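Local coordinates for putative sugar binding protein (Geobacillus stearothermophilus, PDB 6GT9) that binds galactose and probably serves as the extracellular sugar-binding part of a three-component sensing system linked to galactan utilization, at residues I91-A99 with S162-L170. Numbering follows the deposited sequence. Where two conformers were deposited one is given.
With GAL (beta-D-galactopyranose), chain E.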
ATOM      1  N   ILE A  91     -11.341  -9.368 -12.608  1.00 18.44           N
ATOM      2  CA  ILE A  91      -9.950  -9.320 -12.164  1.00 15.67           C
ATOM      3  C   ILE A  91      -9.793  -8.103 -11.264  1.00 19.06           C
ATOM      4  O   ILE A  91     -10.203  -6.992 -11.631  1.00 17.47           O
ATOM      5  CB  ILE A  91      -8.977  -9.258 -13.356  1.00 18.10           C
ATOM      6  CG1 ILE A  91      -9.060 -10.565 -14.167  1.00 17.72           C
ATOM      7  CG2 ILE A  91      -7.565  -9.014 -12.887  1.00 18.10           C
ATOM      8  CD1 ILE A  91      -8.221 -10.591 -15.427  1.00 21.70           C
ATOM      9  N   ILE A  92      -9.244  -8.320 -10.078  1.00 18.52           N
ATOM     10  CA  ILE A  92      -9.016  -7.273  -9.088  1.00 16.26           C
ATOM     11  C   ILE A  92      -7.515  -7.162  -8.877  1.00 18.29           C
ATOM     12  O   ILE A  92      -6.857  -8.161  -8.559  1.00 15.63           O
ATOM     13  CB  ILE A  92      -9.738  -7.587  -7.766  1.00 15.83           C
ATOM     14  CG1 ILE A  92     -11.229  -7.838  -8.025  1.00 19.28           C
ATOM     15  CG2 ILE A  92      -9.517  -6.450  -6.735  1.00 17.26           C
ATOM     16  CD1 ILE A  92     -11.946  -8.577  -6.902  1.00 17.17           C
ATOM     17  N   THR A  93      -6.977  -5.953  -9.045  1.00 18.00           N
ATOM     18  CA  THR A  93      -5.533  -5.757  -9.045  1.00 18.50           C
ATOM     19  C   THR A  93      -5.205  -4.301  -8.748  1.00 16.43           C
ATOM     20  O   THR A  93      -6.009  -3.403  -8.992  1.00 16.42           O
ATOM     21  CB  THR A  93      -4.923  -6.129 -10.399  1.00 20.52           C
ATOM     22  OG1 THR A  93      -3.511  -5.917 -10.361  1.00 19.94           O
ATOM     23  CG2 THR A  93      -5.520  -5.244 -11.479  1.00 18.71           C
ATOM     24  N   GLN A  94      -3.989  -4.076  -8.264  1.00 20.35           N
ATOM     25  CA  GLN A  94      -3.438  -2.728  -8.262  1.00 17.52           C
ATOM     26  C   GLN A  94      -3.224  -2.264  -9.696  1.00 21.06           C
ATOM     27  O   GLN A  94      -2.879  -3.055 -10.582  1.00 19.67           O
ATOM     28  CB  GLN A  94      -2.096  -2.690  -7.545  1.00 14.92           C
ATOM     29  CG  GLN A  94      -2.111  -2.904  -6.061  1.00 17.71           C
ATOM     30  CD  GLN A  94      -0.733  -3.352  -5.594  1.00 20.08           C
ATOM     31  OE1 GLN A  94      -0.253  -4.395  -6.028  1.00 20.03           O
ATOM     32  NE2 GLN A  94      -0.076  -2.543  -4.745  1.00 18.05           N
ATOM     33  N   GLY A  95      -3.441  -0.977  -9.931  1.00 23.03           N
ATOM     34  CA  GLY A  95      -2.911  -0.370 -11.133  1.00 20.98           C
ATOM     35  C   GLY A  95      -1.513   0.089 -10.792  1.00 23.69           C
ATOM     36  O   GLY A  95      -1.292   1.281 -10.566  1.00 25.81           O
ATOM     37  N   LEU A  96      -0.568  -0.858 -10.720  1.00 26.62           N
ATOM     38  CA  LEU A  96       0.678  -0.625  -9.987  1.00 23.96           C
ATOM     39  C   LEU A  96       1.494   0.512 -10.592  1.00 27.39           C
ATOM     40  O   LEU A  96       2.085   1.320  -9.859  1.00 25.66           O
ATOM     41  CB  LEU A  96       1.495  -1.912  -9.937  1.00 23.72           C
ATOM     42  CG  LEU A  96       2.574  -2.013  -8.865  1.00 24.29           C
ATOM     43  CD1 LEU A  96       2.003  -1.630  -7.494  1.00 21.58           C
ATOM     44  CD2 LEU A  96       3.109  -3.435  -8.850  1.00 27.75           C
ATOM     45  N   THR A  97       1.562   0.582 -11.921  1.00 28.26           N
ATOM     46  CA  THR A  97       2.181   1.700 -12.622  1.00 28.02           C
ATOM     47  C   THR A  97       1.211   2.212 -13.670  1.00 34.21           C
ATOM     48  O   THR A  97       0.298   1.504 -14.092  1.00 31.11           O
ATOM     49  CB  THR A  97       3.491   1.317 -13.312  1.00 30.24           C
ATOM     50  OG1 THR A  97       3.225   0.314 -14.312  1.00 30.06           O
ATOM     51  CG2 THR A  97       4.497   0.792 -12.304  1.00 32.40           C
ATOM     52  N   GLU A  98       1.420   3.451 -14.101  1.00 30.55           N
ATOM     53  CA  GLU A  98       0.567   3.988 -15.147  1.00 33.48           C
ATOM     54  C   GLU A  98       1.035   3.555 -16.525  1.00 35.43           C
ATOM     55  O   GLU A  98       0.207   3.312 -17.414  1.00 35.92           O
ATOM     56  CB  GLU A  98       0.516   5.517 -15.075  1.00 33.68           C
ATOM     57  CG  GLU A  98      -0.542   6.088 -16.011  1.00 42.61           C
ATOM     58  CD  GLU A  98      -0.376   7.562 -16.296  1.00 43.42           C
ATOM     59  OE1 GLU A  98      -0.748   8.373 -15.421  1.00 47.85           O
ATOM     60  OE2 GLU A  98       0.106   7.904 -17.401  1.00 47.83           O
ATOM     61  N   ALA A  99       2.354   3.432 -16.704  1.00 31.44           N
ATOM     62  CA  ALA A  99       2.916   3.175 -18.027  1.00 32.16           C
ATOM     63  C   ALA A  99       2.651   1.748 -18.491  1.00 32.97           C
ATOM     64  O   ALA A  99       2.378   1.511 -19.673  1.00 32.50           O
ATOM     65  CB  ALA A  99       4.422   3.461 -18.013  1.00 35.09           C
ATOM     66  N   SER A 162       8.950   1.418  -3.637  1.00 25.07           N
ATOM     67  CA  SER A 162       9.642   1.508  -4.917  1.00 25.69           C
ATOM     68  C   SER A 162       9.402   2.899  -5.477  1.00 24.44           C
ATOM     69  O   SER A 162       8.443   3.572  -5.099  1.00 24.87           O
ATOM     70  CB  SER A 162       9.165   0.435  -5.910  1.00 32.32           C
ATOM     71  OG  SER A 162       7.797   0.591  -6.235  1.00 26.52           O
ATOM     72  N   LEU A 163      10.271   3.312  -6.398  1.00 25.37           N
ATOM     73  CA  LEU A 163      10.153   4.622  -7.029  1.00 28.48           C
ATOM     74  C   LEU A 163       9.205   4.629  -8.216  1.00 32.55           C
ATOM     75  O   LEU A 163       8.881   5.711  -8.721  1.00 35.76           O
ATOM     76  CB  LEU A 163      11.524   5.111  -7.493  1.00 32.74           C
ATOM     77  CG  LEU A 163      12.522   5.314  -6.362  1.00 30.40           C
ATOM     78  CD1 LEU A 163      13.910   5.609  -6.915  1.00 40.68           C
ATOM     79  CD2 LEU A 163      12.047   6.425  -5.443  1.00 30.69           C
ATOM     80  N   THR A 164       8.755   3.462  -8.667  1.00 30.17           N
ATOM     81  CA  THR A 164       7.896   3.334  -9.839  0.98 32.33           C
ATOM     82  C   THR A 164       6.436   3.068  -9.496  1.00 28.47           C
ATOM     83  O   THR A 164       5.552   3.454 -10.263  1.00 34.23           O
ATOM     84  CB  THR A 164       8.410   2.206 -10.743  0.98 32.63           C
ATOM     85  OG1 THR A 164       8.360   0.955 -10.038  0.98 34.75           O
ATOM     86  CG2 THR A 164       9.841   2.468 -11.155  0.98 31.07           C
ATOM     87  N   ALA A 165       6.159   2.409  -8.370  1.00 27.38           N
ATOM     88  CA  ALA A 165       4.778   2.091  -8.016  1.00 24.49           C
ATOM     89  C   ALA A 165       3.980   3.350  -7.708  1.00 26.47           C
ATOM     90  O   ALA A 165       4.422   4.231  -6.960  1.00 20.71           O
ATOM     91  CB  ALA A 165       4.721   1.150  -6.818  1.00 27.96           C
ATOM     92  N   ALA A 166       2.769   3.398  -8.258  1.00 23.70           N
ATOM     93  CA  ALA A 166       1.973   4.614  -8.239  1.00 22.93           C
ATOM     94  C   ALA A 166       1.578   5.016  -6.823  1.00 19.45           C
ATOM     95  O   ALA A 166       1.597   6.204  -6.494  1.00 24.48           O
ATOM     96  CB  ALA A 166       0.734   4.427  -9.124  1.00 22.59           C
ATOM     97  N   HIS A 167       1.204   4.056  -5.967  1.00 20.01           N
ATOM     98  CA  HIS A 167       0.779   4.432  -4.616  1.00 21.66           C
ATOM     99  C   HIS A 167       1.953   4.932  -3.787  1.00 22.50           C
ATOM    100  O   HIS A 167       1.797   5.841  -2.963  1.00 20.80           O
ATOM    101  CB  HIS A 167       0.072   3.271  -3.902  1.00 18.64           C
ATOM    102  CG  HIS A 167       0.883   2.017  -3.751  1.00 18.80           C
ATOM    103  ND1 HIS A 167       1.832   1.608  -4.665  1.00 20.48           N
ATOM    104  CD2 HIS A 167       0.802   1.023  -2.832  1.00 18.46           C
ATOM    105  CE1 HIS A 167       2.328   0.437  -4.298  1.00 20.81           C
ATOM    106  NE2 HIS A 167       1.716   0.058  -3.190  1.00 17.59           N
ATOM    107  N   GLN A 168       3.133   4.357  -4.008  1.00 19.88           N
ATOM    108  CA  GLN A 168       4.339   4.840  -3.342  1.00 19.45           C
ATOM    109  C   GLN A 168       4.684   6.246  -3.799  1.00 23.01           C
ATOM    110  O   GLN A 168       5.000   7.115  -2.976  1.00 22.85           O
ATOM    111  CB  GLN A 168       5.499   3.878  -3.616  1.00 19.71           C
ATOM    112  CG  GLN A 168       5.230   2.473  -3.106  1.00 22.26           C
ATOM    113  CD  GLN A 168       4.954   2.463  -1.614  1.00 23.54           C
ATOM    114  OE1 GLN A 168       5.872   2.597  -0.807  1.00 19.96           O
ATOM    115  NE2 GLN A 168       3.681   2.328  -1.241  1.00 21.51           N
ATOM    116  N   GLN A 169       4.633   6.491  -5.111  1.00 21.21           N
ATOM    117  CA  GLN A 169       4.906   7.835  -5.616  1.00 22.68           C
ATOM    118  C   GLN A 169       3.951   8.848  -5.008  1.00 25.04           C
ATOM    119  O   GLN A 169       4.365   9.948  -4.607  1.00 22.71           O
ATOM    120  CB  GLN A 169       4.803   7.856  -7.141  1.00 28.53           C
ATOM    121  CG  GLN A 169       5.970   7.206  -7.876  1.00 25.57           C
ATOM    122  CD  GLN A 169       5.681   7.033  -9.363  1.00 31.13           C
ATOM    123  OE1 GLN A 169       4.597   7.368  -9.838  1.00 35.06           O
ATOM    124  NE2 GLN A 169       6.645   6.499 -10.095  1.00 33.58           N
ATOM    125  N   LEU A 170       2.670   8.491  -4.908  1.00 21.77           N
ATOM    126  CA  LEU A 170       1.689   9.446  -4.405  1.00 23.96           C
ATOM    127  C   LEU A 170       1.888   9.730  -2.917  1.00 21.48           C
ATOM    128  O   LEU A 170       1.720  10.873  -2.478  1.00 21.80           O
ATOM    129  CB  LEU A 170       0.271   8.940  -4.689  1.00 18.82           C
ATOM    130  CG  LEU A 170      -0.209   9.001  -6.145  1.00 26.23           C
ATOM    131  CD1 LEU A 170      -1.566   8.300  -6.285  1.00 25.79           C
ATOM    132  CD2 LEU A 170      -0.333  10.438  -6.624  1.00 25.40           C
TER
HETATM  133  C1  GAL E 401       1.180  -1.180   1.941  1.00 16.19           C
HETATM  134  C2  GAL E 401       0.656  -1.047   0.525  1.00 17.95           C
HETATM  135  C3  GAL E 401       0.604  -2.409  -0.189  1.00 17.31           C
HETATM  136  C4  GAL E 401       1.974  -3.066  -0.161  1.00 16.41           C
HETATM  137  C5  GAL E 401       2.514  -3.110   1.259  1.00 20.18           C
HETATM  138  C6  GAL E 401       3.965  -3.593   1.322  1.00 19.10           C
HETATM  139  O1  GAL E 401       1.238   0.094   2.551  1.00 20.53           O
HETATM  140  O2  GAL E 401      -0.669  -0.496   0.518  1.00 16.36           O
HETATM  141  O3  GAL E 401       0.293  -2.224  -1.536  1.00 18.48           O
HETATM  142  O4  GAL E 401       2.887  -2.347  -0.996  1.00 18.15           O
HETATM  143  O5  GAL E 401       2.489  -1.784   1.926  1.00 19.67           O
HETATM  144  O6  GAL E 401       4.312  -3.977   2.634  1.00 20.40           O
HETATM  145  O   HOH W   1       3.294   4.538 -11.734  1.00 38.69           O
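L96 and H167 meet obliquely, the leucine's CD1 lying 3.8 Å from CE1 of the imidazole and 3.9 Å from CB of A165. Next to them the amide of Q94 stands almost upright to the same ring, the two planes 84° apart, with NE2 of Q94 3.5 Å from NE2 of H167. That amide nitrogen is engaged by D119 and E38, which also bind the sugar. With CG tucked between backbone N and carbonyl carbon (chi1 59°), H167 turns its NE2 to the galactose, donating to O3 at 3.2 Å and, weakly, to O4; NE2 of Q168 sits over one ring face. Replacing H167 by alanine removes the imidazole, and the sugar is likely to lose these bonds while L96 CD1 and the Q94 amide lose their ring neighbour. The backbones also join directly: A166 N gives a nearly straight hydrogen bond of 2.7 Å to L96 O, at the first turn of helix 166-179, where A165 is the N-cap. A water links E98 N to T164 O. The contact bridges the two alpha/beta lobes of a periplasmic-binding-protein fold, strand 90-93 in one and helix 166-179 in the other, closed around galactose in the cleft between them.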